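Local coordinates for protein SAM dependent methyltransferase (Agrobacterium tumefaciens, PDB 2IGT) that probably transfers a methyl group from bound S-adenosylmethionine to a substrate not yet identified here, at residues W141-N146 with I228-P233; K156-F161 with S224-I229; A176-V181 with A203-I208. All blocks are in the same frame, centred on the assembly; numbering follows the deposited sequence. Where two conformers were deposited one is given.

Interaction 1 of 3, residues W141-N146 with I228-P233; sequences WEWLKN and IILTDP. With SAM (S-adenosylmethionine), chain D.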
loop_
_atom_site.group_PDB
_atom_site.type_symbol
_atom_site.label_atom_id
_atom_site.label_comp_id
_atom_site.label_asym_id
_atom_site.label_seq_id
_atom_site.Cartn_x
_atom_site.Cartn_y
_atom_site.Cartn_z
ATOM N N TRP A 141 33.828 1.263 -7.047
ATOM C CA TRP A 141 34.296 0.267 -6.067
ATOM C C TRP A 141 35.803 0.107 -6.085
ATOM O O TRP A 141 36.417 -0.103 -5.023
ATOM C CB TRP A 141 33.661 -1.107 -6.271
ATOM C CG TRP A 141 32.181 -1.093 -6.301
ATOM C CD1 TRP A 141 31.343 -0.182 -5.723
ATOM C CD2 TRP A 141 31.346 -2.068 -6.942
ATOM N NE1 TRP A 141 30.026 -0.519 -6.000
ATOM C CE2 TRP A 141 30.006 -1.670 -6.742
ATOM C CE3 TRP A 141 31.607 -3.231 -7.675
ATOM C CZ2 TRP A 141 28.916 -2.399 -7.253
ATOM C CZ3 TRP A 141 30.518 -3.954 -8.204
ATOM C CH2 TRP A 141 29.196 -3.529 -7.975
ATOM N N GLU A 142 36.386 0.204 -7.284
ATOM C CA GLU A 142 37.833 0.166 -7.469
ATOM C C GLU A 142 38.530 1.349 -6.800
ATOM O O GLU A 142 39.557 1.172 -6.125
ATOM C CB GLU A 142 38.185 0.056 -8.965
ATOM C CG GLU A 142 37.930 -1.356 -9.509
ATOM C CD GLU A 142 37.965 -1.481 -11.032
ATOM O OE1 GLU A 142 37.720 -0.492 -11.764
ATOM O OE2 GLU A 142 38.214 -2.610 -11.502
ATOM N N TRP A 143 37.969 2.542 -6.996
ATOM C CA TRP A 143 38.440 3.765 -6.337
ATOM C C TRP A 143 38.383 3.583 -4.807
ATOM O O TRP A 143 39.344 3.867 -4.101
ATOM C CB TRP A 143 37.656 5.012 -6.792
ATOM C CG TRP A 143 38.042 6.213 -5.971
ATOM C CD1 TRP A 143 39.048 7.116 -6.224
ATOM C CD2 TRP A 143 37.449 6.605 -4.733
ATOM N NE1 TRP A 143 39.116 8.050 -5.197
ATOM C CE2 TRP A 143 38.146 7.755 -4.273
ATOM C CE3 TRP A 143 36.383 6.097 -3.962
ATOM C CZ2 TRP A 143 37.802 8.412 -3.071
ATOM C CZ3 TRP A 143 36.044 6.753 -2.767
ATOM C CH2 TRP A 143 36.757 7.892 -2.333
ATOM N N LEU A 144 37.251 3.069 -4.327
ATOM C CA LEU A 144 37.028 2.792 -2.908
ATOM C C LEU A 144 37.998 1.738 -2.327
ATOM O O LEU A 144 38.626 1.972 -1.307
ATOM C CB LEU A 144 35.566 2.356 -2.725
ATOM C CG LEU A 144 35.132 1.869 -1.346
ATOM C CD1 LEU A 144 35.223 2.998 -0.343
ATOM C CD2 LEU A 144 33.679 1.315 -1.434
ATOM N N LYS A 145 38.103 0.585 -2.987
ATOM C CA LYS A 145 39.060 -0.457 -2.596
ATOM C C LYS A 145 40.472 0.119 -2.467
ATOM O O LYS A 145 41.122 -0.064 -1.423
ATOM C CB LYS A 145 39.019 -1.642 -3.591
ATOM C CG LYS A 145 39.881 -2.874 -3.198
ATOM C CD LYS A 145 39.567 -4.028 -4.163
ATOM C CE LYS A 145 40.396 -5.318 -3.928
ATOM N NZ LYS A 145 41.818 -5.038 -4.071
ATOM N N ASN A 146 40.949 0.798 -3.514
ATOM C CA ASN A 146 42.269 1.435 -3.488
ATOM C C ASN A 146 42.434 2.400 -2.307
ATOM O O ASN A 146 43.435 2.336 -1.580
ATOM C CB ASN A 146 42.556 2.191 -4.792
ATOM C CG ASN A 146 43.879 2.975 -4.728
ATOM O OD1 ASN A 146 43.892 4.197 -4.571
ATOM N ND2 ASN A 146 44.988 2.253 -4.791
ATOM N N ILE A 228 35.279 8.340 4.262
ATOM C CA ILE A 228 34.709 8.263 2.913
ATOM C C ILE A 228 33.199 8.195 3.015
ATOM O O ILE A 228 32.657 7.447 3.843
ATOM C CB ILE A 228 35.273 7.045 2.078
ATOM C CG1 ILE A 228 36.804 7.193 1.893
ATOM C CG2 ILE A 228 34.476 6.876 0.720
ATOM C CD1 ILE A 228 37.512 6.022 1.192
ATOM N N ILE A 229 32.516 8.986 2.183
ATOM C CA ILE A 229 31.069 8.922 2.126
ATOM C C ILE A 229 30.662 8.668 0.689
ATOM O O ILE A 229 31.088 9.401 -0.211
ATOM C CB ILE A 229 30.387 10.233 2.638
ATOM C CG1 ILE A 229 30.713 10.471 4.114
ATOM C CG2 ILE A 229 28.818 10.157 2.433
ATOM C CD1 ILE A 229 30.261 11.865 4.626
ATOM N N LEU A 230 29.887 7.608 0.486
ATOM C CA LEU A 230 29.246 7.335 -0.803
ATOM C C LEU A 230 27.749 7.542 -0.669
ATOM O O LEU A 230 27.154 7.141 0.329
ATOM C CB LEU A 230 29.496 5.894 -1.249
ATOM C CG LEU A 230 30.883 5.356 -0.901
ATOM C CD1 LEU A 230 30.900 3.821 -1.050
ATOM C CD2 LEU A 230 31.968 6.029 -1.750
ATOM N N THR A 231 27.140 8.160 -1.671
ATOM C CA THR A 231 25.687 8.342 -1.632
ATOM C C THR A 231 25.104 8.165 -3.016
ATOM O O THR A 231 25.595 8.756 -3.998
ATOM C CB THR A 231 25.290 9.678 -0.940
ATOM O OG1 THR A 231 23.859 9.762 -0.811
ATOM C CG2 THR A 231 25.857 10.930 -1.681
ATOM N N ASP A 232 24.078 7.315 -3.089
ATOM C CA ASP A 232 23.477 6.920 -4.370
ATOM C C ASP A 232 21.956 7.201 -4.366
ATOM O O ASP A 232 21.155 6.284 -4.541
ATOM C CB ASP A 232 23.746 5.424 -4.628
ATOM C CG ASP A 232 23.219 4.961 -5.982
ATOM O OD1 ASP A 232 23.292 5.745 -6.951
ATOM O OD2 ASP A 232 22.684 3.823 -6.052
ATOM N N PRO A 233 21.561 8.480 -4.177
ATOM C CA PRO A 233 20.147 8.812 -3.991
ATOM C C PRO A 233 19.339 8.597 -5.275
ATOM O O PRO A 233 19.778 9.010 -6.363
ATOM C CB PRO A 233 20.172 10.316 -3.698
ATOM C CG PRO A 233 21.457 10.828 -4.459
ATOM C CD PRO A 233 22.418 9.693 -4.131
HETATM N N SAM D . 20.152 4.706 -6.891
HETATM C CA SAM D . 19.653 3.683 -7.851
HETATM C C SAM D . 18.470 4.270 -8.643
HETATM O O SAM D . 17.982 5.387 -8.392
HETATM O OXT SAM D . 17.989 3.628 -9.586
HETATM C CB SAM D . 19.279 2.373 -7.120
HETATM C CG SAM D . 17.910 2.332 -6.401
HETATM S SD SAM D . 17.794 3.485 -4.980
HETATM C CE SAM D . 18.829 4.879 -5.372
HETATM C "C5'" SAM D . 18.989 2.710 -3.860
HETATM C "C4'" SAM D . 18.406 2.419 -2.489
HETATM O "O4'" SAM D . 17.867 3.605 -1.932
HETATM C "C3'" SAM D . 17.234 1.430 -2.464
HETATM O "O3'" SAM D . 17.675 0.200 -1.913
HETATM C "C2'" SAM D . 16.136 2.079 -1.608
HETATM O "O2'" SAM D . 15.589 1.225 -0.622
HETATM C "C1'" SAM D . 16.937 3.213 -0.945
HETATM N N9 SAM D . 16.179 4.387 -0.518
HETATM C C8 SAM D . 15.148 5.041 -1.169
HETATM N N7 SAM D . 14.775 6.100 -0.425
HETATM C C5 SAM D . 15.540 6.141 0.701
HETATM C C6 SAM D . 15.555 6.989 1.816
HETATM N N6 SAM D . 14.726 8.018 1.905
HETATM N N1 SAM D . 16.499 6.777 2.817
HETATM C C2 SAM D . 17.352 5.705 2.730
HETATM N N3 SAM D . 17.325 4.836 1.647
HETATM C C4 SAM D . 16.417 5.054 0.652
#
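The indole of Trp143 meets Ile228 with its edge. The methyl CG2 of Ile228 lies near the ring plane, 3.8 Å from CZ3 of Trp143. Leu230 is a looser neighbour, its CD2 4.3 Å from CZ3 of Trp143 and oblique to the ring. Arg326 makes a cation-pi contact with the same indole. The ring nitrogen NE1 of Trp143 is hydrogen-bonded to Glu328, so the polar edge is satisfied away from the strand.

Trp143 has CG anti to the backbone N (chi1 173°), which carries the six-membered ring across to the strand although the CB does not point at it. Leu144 faces the strand directly and straddles two residues. Its CD2 rests on CD1 of Leu230 at 3.8 Å, while its CD1 lies 4.1 Å from CG2 of Ile228. Ile228 therefore sits between the indole edge and a leucine methyl. No hydrogen bond joins the helix to the strand. The contact is apolar and modest, burying 196 Å².

Beyond the strand the chain turns to the cofactor. Asp232 OD2 accepts a weak hydrogen bond from the amino N of S-adenosylmethionine at 2.8 Å. OD1 of Asp232 is bonded to Thr272, which probably helps to fix the turn of the carboxylate. The strand thus packs on the helix through Ile228 and Leu230 and leads into the ligand pocket just past its end.

Helix 138-150 runs nearly antiparallel to strand 228-231, with the segment axes 11.1 Å apart at an angle of 165°. This is a helix layered on the sheet, as in the Rossmann-like methyltransferase fold. Helix 166-173 flanks the same helix, with Ala171 against Leu144. Strands 156-160 and 268-273 border strand 228-231, and Val270 of the latter touches both Trp143 and Leu230.

Interaction 2 of 3, residues K156-F161 with S224-I229; sequences KVLNLF and STYDII. With SAM (S-adenosylmethionine), chain D.
Leu158 fits against the flat of the Tyr226 ring. Its CB sits over one face, 3.7 Å from the ring centroid, as a CH-pi contact. Chi1 of Leu158 (177°) swings CG away from its own N, and both methyls spread over the ring. CD1 lies toward the hydroxyl end and CD2 toward CE2. The leucine is the bump and the tyrosine face its seat. CD2 of Leu158 also meets CG2 of Ile229 at 4.1 Å, so this leucine fills the angle between ring and isoleucine. On the other face of the sheet Val157 and Ile228 lie side by side.

The backbones pair in parallel. Leu158 N bonds to Ile228 O at 2.8 Å. Lys156 O takes two donors, Asp227 N and Ile228 N, the latter at 3.1 Å. Asp227 OD2 returns a bond from its anti lone pair, accepting from Lys156 N at 2.8 Å and 170°. The start of the pairing is thus held through both the N and the O of Lys156. The lysine chain bends at chi3 and lays its NZ on Thr225, 3.0 Å from the carbonyl O and well above the carbonyl plane. A water bridges Lys156 NZ, weakly, and Thr225 N.

At the far end, Phe161 reaches S-adenosylmethionine, its CD1 3.3 Å from C4 of the adenine. Asp227 OD1 is tied to Ser263 and Arg153, and Tyr226 OH to Glu219. Strand 156-160 lies between 228-231 and 177-181 in the sheet. Helix 212-222 covers the Leu158 face through Phe215, and helix 138-150 covers Val157 and Ile228.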
loop_
_atom_site.group_PDB
_atom_site.type_symbol
_atom_site.label_atom_id
_atom_site.label_comp_id
_atom_site.label_asym_id
_atom_site.label_seq_id
_atom_site.Cartn_x
_atom_site.Cartn_y
_atom_site.Cartn_z
ATOM N N LYS A 156 36.784 4.875 8.141
ATOM C CA LYS A 156 35.337 4.849 8.378
ATOM C C LYS A 156 34.630 5.211 7.079
ATOM O O LYS A 156 34.826 6.321 6.565
ATOM C CB LYS A 156 34.960 5.847 9.463
ATOM C CG LYS A 156 35.486 5.492 10.845
ATOM C CD LYS A 156 35.151 6.596 11.877
ATOM C CE LYS A 156 36.140 7.772 11.796
ATOM N NZ LYS A 156 35.751 8.878 12.750
ATOM N N VAL A 157 33.833 4.278 6.556
ATOM C CA VAL A 157 33.136 4.444 5.266
ATOM C C VAL A 157 31.634 4.457 5.507
ATOM O O VAL A 157 31.084 3.554 6.142
ATOM C CB VAL A 157 33.516 3.319 4.254
ATOM C CG1 VAL A 157 32.661 3.389 2.966
ATOM C CG2 VAL A 157 35.035 3.377 3.959
ATOM N N LEU A 158 30.977 5.484 4.997
ATOM C CA LEU A 158 29.522 5.562 5.055
ATOM C C LEU A 158 28.972 5.351 3.657
ATOM O O LEU A 158 29.442 5.966 2.699
ATOM C CB LEU A 158 29.075 6.944 5.602
ATOM C CG LEU A 158 27.574 7.285 5.680
ATOM C CD1 LEU A 158 26.853 6.368 6.702
ATOM C CD2 LEU A 158 27.440 8.751 6.077
ATOM N N ASN A 159 27.961 4.504 3.547
ATOM C CA ASN A 159 27.352 4.175 2.265
ATOM C C ASN A 159 25.847 4.426 2.362
ATOM O O ASN A 159 25.118 3.630 2.980
ATOM C CB ASN A 159 27.660 2.699 1.914
ATOM C CG ASN A 159 27.178 2.311 0.516
ATOM O OD1 ASN A 159 26.870 3.180 -0.313
ATOM N ND2 ASN A 159 27.099 1.002 0.253
ATOM N N LEU A 160 25.399 5.556 1.809
ATOM C CA LEU A 160 23.978 5.974 1.866
ATOM C C LEU A 160 23.186 5.471 0.671
ATOM O O LEU A 160 23.682 5.539 -0.454
ATOM C CB LEU A 160 23.863 7.520 1.928
ATOM C CG LEU A 160 24.625 8.210 3.058
ATOM C CD1 LEU A 160 24.416 9.726 2.956
ATOM C CD2 LEU A 160 24.118 7.663 4.423
ATOM N N PHE A 161 21.947 5.005 0.925
ATOM C CA PHE A 161 21.083 4.383 -0.110
ATOM C C PHE A 161 21.807 3.142 -0.628
ATOM O O PHE A 161 21.927 2.946 -1.834
ATOM C CB PHE A 161 20.808 5.320 -1.289
ATOM C CG PHE A 161 20.216 6.649 -0.893
ATOM C CD1 PHE A 161 18.826 6.792 -0.751
ATOM C CD2 PHE A 161 21.041 7.764 -0.680
ATOM C CE1 PHE A 161 18.275 8.045 -0.413
ATOM C CE2 PHE A 161 20.495 9.013 -0.341
ATOM C CZ PHE A 161 19.119 9.160 -0.222
ATOM N N SER A 224 29.623 12.863 14.755
ATOM C CA SER A 224 30.253 11.735 14.076
ATOM C C SER A 224 30.987 12.153 12.797
ATOM O O SER A 224 30.590 13.123 12.152
ATOM C CB SER A 224 29.173 10.700 13.727
ATOM O OG SER A 224 28.592 10.240 14.948
ATOM N N THR A 225 32.055 11.432 12.433
ATOM C CA THR A 225 32.736 11.709 11.160
ATOM C C THR A 225 33.120 10.432 10.427
ATOM O O THR A 225 33.284 9.387 11.042
ATOM C CB THR A 225 34.004 12.596 11.318
ATOM O OG1 THR A 225 34.949 11.930 12.154
ATOM C CG2 THR A 225 33.675 13.992 11.934
ATOM N N TYR A 226 33.248 10.540 9.105
ATOM C CA TYR A 226 33.630 9.435 8.227
ATOM C C TYR A 226 34.729 9.904 7.281
ATOM O O TYR A 226 34.805 11.086 6.913
ATOM C CB TYR A 226 32.419 8.988 7.384
ATOM C CG TYR A 226 31.275 8.453 8.219
ATOM C CD1 TYR A 226 31.175 7.097 8.471
ATOM C CD2 TYR A 226 30.312 9.322 8.788
ATOM C CE1 TYR A 226 30.133 6.579 9.220
ATOM C CE2 TYR A 226 29.264 8.813 9.567
ATOM C CZ TYR A 226 29.184 7.421 9.759
ATOM O OH TYR A 226 28.178 6.839 10.515
ATOM N N ASP A 227 35.579 8.969 6.897
ATOM C CA ASP A 227 36.694 9.255 6.000
ATOM C C ASP A 227 36.251 9.204 4.549
ATOM O O ASP A 227 36.808 9.914 3.693
ATOM C CB ASP A 227 37.813 8.262 6.245
ATOM C CG ASP A 227 38.307 8.305 7.686
ATOM O OD1 ASP A 227 38.836 9.354 8.111
ATOM O OD2 ASP A 227 38.134 7.300 8.403
ATOM N N ILE A 228 35.279 8.340 4.262
ATOM C CA ILE A 228 34.709 8.263 2.913
ATOM C C ILE A 228 33.199 8.195 3.015
ATOM O O ILE A 228 32.657 7.447 3.843
ATOM C CB ILE A 228 35.273 7.045 2.078
ATOM C CG1 ILE A 228 36.804 7.193 1.893
ATOM C CG2 ILE A 228 34.476 6.876 0.720
ATOM C CD1 ILE A 228 37.512 6.022 1.192
ATOM N N ILE A 229 32.516 8.986 2.183
ATOM C CA ILE A 229 31.069 8.922 2.126
ATOM C C ILE A 229 30.662 8.668 0.689
ATOM O O ILE A 229 31.088 9.401 -0.211
ATOM C CB ILE A 229 30.387 10.233 2.638
ATOM C CG1 ILE A 229 30.713 10.471 4.114
ATOM C CG2 ILE A 229 28.818 10.157 2.433
ATOM C CD1 ILE A 229 30.261 11.865 4.626
HETATM N N SAM D . 20.152 4.706 -6.891
HETATM C CA SAM D . 19.653 3.683 -7.851
HETATM C C SAM D . 18.470 4.270 -8.643
HETATM O O SAM D . 17.982 5.387 -8.392
HETATM O OXT SAM D . 17.989 3.628 -9.586
HETATM C CB SAM D . 19.279 2.373 -7.120
HETATM C CG SAM D . 17.910 2.332 -6.401
HETATM S SD SAM D . 17.794 3.485 -4.980
HETATM C CE SAM D . 18.829 4.879 -5.372
HETATM C "C5'" SAM D . 18.989 2.710 -3.860
HETATM C "C4'" SAM D . 18.406 2.419 -2.489
HETATM O "O4'" SAM D . 17.867 3.605 -1.932
HETATM C "C3'" SAM D . 17.234 1.430 -2.464
HETATM O "O3'" SAM D . 17.675 0.200 -1.913
HETATM C "C2'" SAM D . 16.136 2.079 -1.608
HETATM O "O2'" SAM D . 15.589 1.225 -0.622
HETATM C "C1'" SAM D . 16.937 3.213 -0.945
HETATM N N9 SAM D . 16.179 4.387 -0.518
HETATM C C8 SAM D . 15.148 5.041 -1.169
HETATM N N7 SAM D . 14.775 6.100 -0.425
HETATM C C5 SAM D . 15.540 6.141 0.701
HETATM C C6 SAM D . 15.555 6.989 1.816
HETATM N N6 SAM D . 14.726 8.018 1.905
HETATM N N1 SAM D . 16.499 6.777 2.817
HETATM C C2 SAM D . 17.352 5.705 2.730
HETATM N N3 SAM D . 17.325 4.836 1.647
HETATM C C4 SAM D . 16.417 5.054 0.652
HETATM O O HOH W 1 32.939 9.276 14.509
#

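Interaction 3 of 3, residues A176-V181 with A203-I208; sequences AEVTHV and APIRWI
His180 and Trp207 form the dense part of this contact. The indole turns its edge to the imidazole face in an edge-to-face pair, with planes at 59° and centroids 4.7 Å apart. CZ3 of Trp207 stands over the middle of the His180 ring, 3.4 Å from CG of His180. Chi1 of 174° swings the imidazole away from its own N and toward the indole. Ile205 CG2 rests on one face of the indole.

Along the backbones the strands pair in parallel over four bridges. Val178 N bonds to Pro204 O, Arg206 N to Val178 O, His180 N to Arg206 O and Ile208 N to His180 O, each at 2.8 Å. Val181 and Ile208 add apolar contact.

The looser side begins with Glu177, Pro204 and Arg206, all exposed. Pro204 centres an inverse gamma turn just before the strand, and its CG meets Ala176 O at 3.6 Å. Arg206 folds back along Thr179, its chain bent at chi3. In one of its two deposited conformers it takes OG1 of Thr179 side-on with NE at 3.1 Å and NH2 at 3.0 Å, both in the guanidinium plane, so this grip may be transient. Glu219 gives Arg206 a long, weak ion pair.

Helix 185-198 connects the two strands in a right-handed beta-alpha-beta crossover at the border of the sheet. One face carries the aromatic pair with Val178 and Ile205. The other joins apolar Val181 and Ile208 to the polar Thr179-Arg206 pair. The hydroxyl oxygen of buried Thr179 accepts from two nitrogens, which probably holds the guanidinium toward it in that conformer.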
loop_
_atom_site.group_PDB
_atom_site.type_symbol
_atom_site.label_atom_id
_atom_site.label_comp_id
_atom_site.label_asym_id
_atom_site.label_seq_id
_atom_site.Cartn_x
_atom_site.Cartn_y
_atom_site.Cartn_z
ATOM N N ALA A 176 37.790 -1.646 6.018
ATOM C CA ALA A 176 37.079 -0.470 6.523
ATOM C C ALA A 176 36.039 -0.810 7.592
ATOM O O ALA A 176 35.490 -1.910 7.623
ATOM C CB ALA A 176 36.389 0.275 5.372
ATOM N N GLU A 177 35.765 0.169 8.449
ATOM C CA GLU A 177 34.601 0.139 9.335
ATOM C C GLU A 177 33.449 0.806 8.575
ATOM O O GLU A 177 33.492 2.008 8.289
ATOM C CB GLU A 177 34.948 0.849 10.639
ATOM C CG GLU A 177 36.299 0.335 11.181
ATOM C CD GLU A 177 36.754 0.967 12.498
ATOM O OE1 GLU A 177 36.110 1.934 12.971
ATOM O OE2 GLU A 177 37.775 0.480 13.051
ATOM N N VAL A 178 32.439 0.002 8.224
ATOM C CA VAL A 178 31.392 0.406 7.273
ATOM C C VAL A 178 30.076 0.652 8.008
ATOM O O VAL A 178 29.688 -0.125 8.896
ATOM C CB VAL A 178 31.177 -0.673 6.179
ATOM C CG1 VAL A 178 30.126 -0.190 5.105
ATOM C CG2 VAL A 178 32.509 -0.987 5.504
ATOM N N THR A 179 29.431 1.766 7.674
ATOM C CA THR A 179 28.047 2.010 8.063
ATOM C C THR A 179 27.207 2.055 6.776
ATOM O O THR A 179 27.461 2.875 5.860
ATOM C CB THR A 179 27.926 3.307 8.889
ATOM O OG1 THR A 179 28.711 3.165 10.082
ATOM C CG2 THR A 179 26.435 3.606 9.257
ATOM N N HIS A 180 26.249 1.137 6.687
ATOM C CA HIS A 180 25.405 0.985 5.482
ATOM C C HIS A 180 23.974 1.444 5.817
ATOM O O HIS A 180 23.345 0.953 6.770
ATOM C CB HIS A 180 25.467 -0.485 5.028
ATOM C CG HIS A 180 24.555 -0.842 3.884
ATOM N ND1 HIS A 180 23.175 -0.840 3.980
ATOM C CD2 HIS A 180 24.840 -1.303 2.646
ATOM C CE1 HIS A 180 22.653 -1.255 2.835
ATOM N NE2 HIS A 180 23.645 -1.548 2.012
ATOM N N VAL A 181 23.476 2.420 5.060
ATOM C CA VAL A 181 22.182 3.021 5.360
ATOM C C VAL A 181 21.216 2.816 4.213
ATOM O O VAL A 181 21.496 3.234 3.083
ATOM C CB VAL A 181 22.305 4.549 5.647
ATOM C CG1 VAL A 181 20.957 5.122 6.119
ATOM C CG2 VAL A 181 23.402 4.819 6.705
ATOM N N ALA A 203 32.976 -9.029 9.803
ATOM C CA ALA A 203 33.532 -7.688 9.485
ATOM C C ALA A 203 32.717 -6.563 10.134
ATOM O O ALA A 203 31.512 -6.728 10.354
ATOM C CB ALA A 203 33.644 -7.475 7.977
ATOM N N PRO A 204 33.365 -5.425 10.466
ATOM C CA PRO A 204 32.629 -4.295 11.074
ATOM C C PRO A 204 31.732 -3.570 10.049
ATOM O O PRO A 204 32.124 -2.550 9.447
ATOM C CB PRO A 204 33.754 -3.392 11.614
ATOM C CG PRO A 204 34.916 -3.681 10.691
ATOM C CD PRO A 204 34.816 -5.145 10.366
ATOM N N ILE A 205 30.545 -4.125 9.826
ATOM C CA ILE A 205 29.521 -3.446 9.023
ATOM C C ILE A 205 28.318 -3.183 9.927
ATOM O O ILE A 205 27.753 -4.117 10.521
ATOM C CB ILE A 205 29.086 -4.265 7.814
ATOM C CG1 ILE A 205 30.305 -4.646 6.960
ATOM C CG2 ILE A 205 28.021 -3.471 6.968
ATOM C CD1 ILE A 205 29.946 -5.517 5.765
ATOM N N ARG A 206 27.946 -1.919 10.053
ATOM C CA ARG A 206 26.780 -1.530 10.831
ATOM C C ARG A 206 25.601 -1.257 9.874
ATOM O O ARG A 206 25.689 -0.381 8.998
ATOM C CB ARG A 206 27.133 -0.318 11.715
ATOM C CG ARG A 206 25.950 0.486 12.219
ATOM C CD ARG A 206 26.388 1.525 13.253
ATOM N NE ARG A 206 27.077 2.653 12.620
ATOM C CZ ARG A 206 27.190 3.867 13.149
ATOM N NH1 ARG A 206 26.686 4.121 14.356
ATOM N NH2 ARG A 206 27.829 4.819 12.482
ATOM N N TRP A 207 24.520 -2.029 10.031
ATOM C CA TRP A 207 23.374 -1.994 9.108
ATOM C C TRP A 207 22.334 -1.080 9.694
ATOM O O TRP A 207 21.843 -1.333 10.805
ATOM C CB TRP A 207 22.773 -3.401 8.909
ATOM C CG TRP A 207 23.738 -4.404 8.338
ATOM C CD1 TRP A 207 24.389 -5.395 9.028
ATOM C CD2 TRP A 207 24.175 -4.511 6.973
ATOM N NE1 TRP A 207 25.202 -6.107 8.177
ATOM C CE2 TRP A 207 25.086 -5.592 6.910
ATOM C CE3 TRP A 207 23.885 -3.803 5.801
ATOM C CZ2 TRP A 207 25.723 -5.977 5.720
ATOM C CZ3 TRP A 207 24.532 -4.178 4.614
ATOM C CH2 TRP A 207 25.433 -5.266 4.584
ATOM N N ILE A 208 22.025 0.004 8.990
ATOM C CA ILE A 208 21.151 1.016 9.530
ATOM C C ILE A 208 19.907 1.074 8.632
ATOM O O ILE A 208 20.018 1.377 7.444
ATOM C CB ILE A 208 21.841 2.434 9.568
ATOM C CG1 ILE A 208 23.092 2.453 10.476
ATOM C CG2 ILE A 208 20.842 3.524 9.984
ATOM C CD1 ILE A 208 22.847 2.203 11.978
#

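In the fold
All three interactions belong to one sheet. Interaction 2 is the buried one, a strand pairing near the middle. Interaction 1 shares Ile228 and Ile229 with it but lays a helix on that strand, by apolar contact alone. Interaction 3 pairs the outermost strand with its neighbour and has exposed residues at its rim. Strands 156-160 and 177-181 are hydrogen-bonded to each other, which makes interactions 2 and 3 continuous. Interactions 1 and 3 do not touch. Both 1 and 2 reach S-adenosylmethionine, one at its amino end and the other at its adenine. Along the chain, interaction 3 nests inside the loops closed by the others.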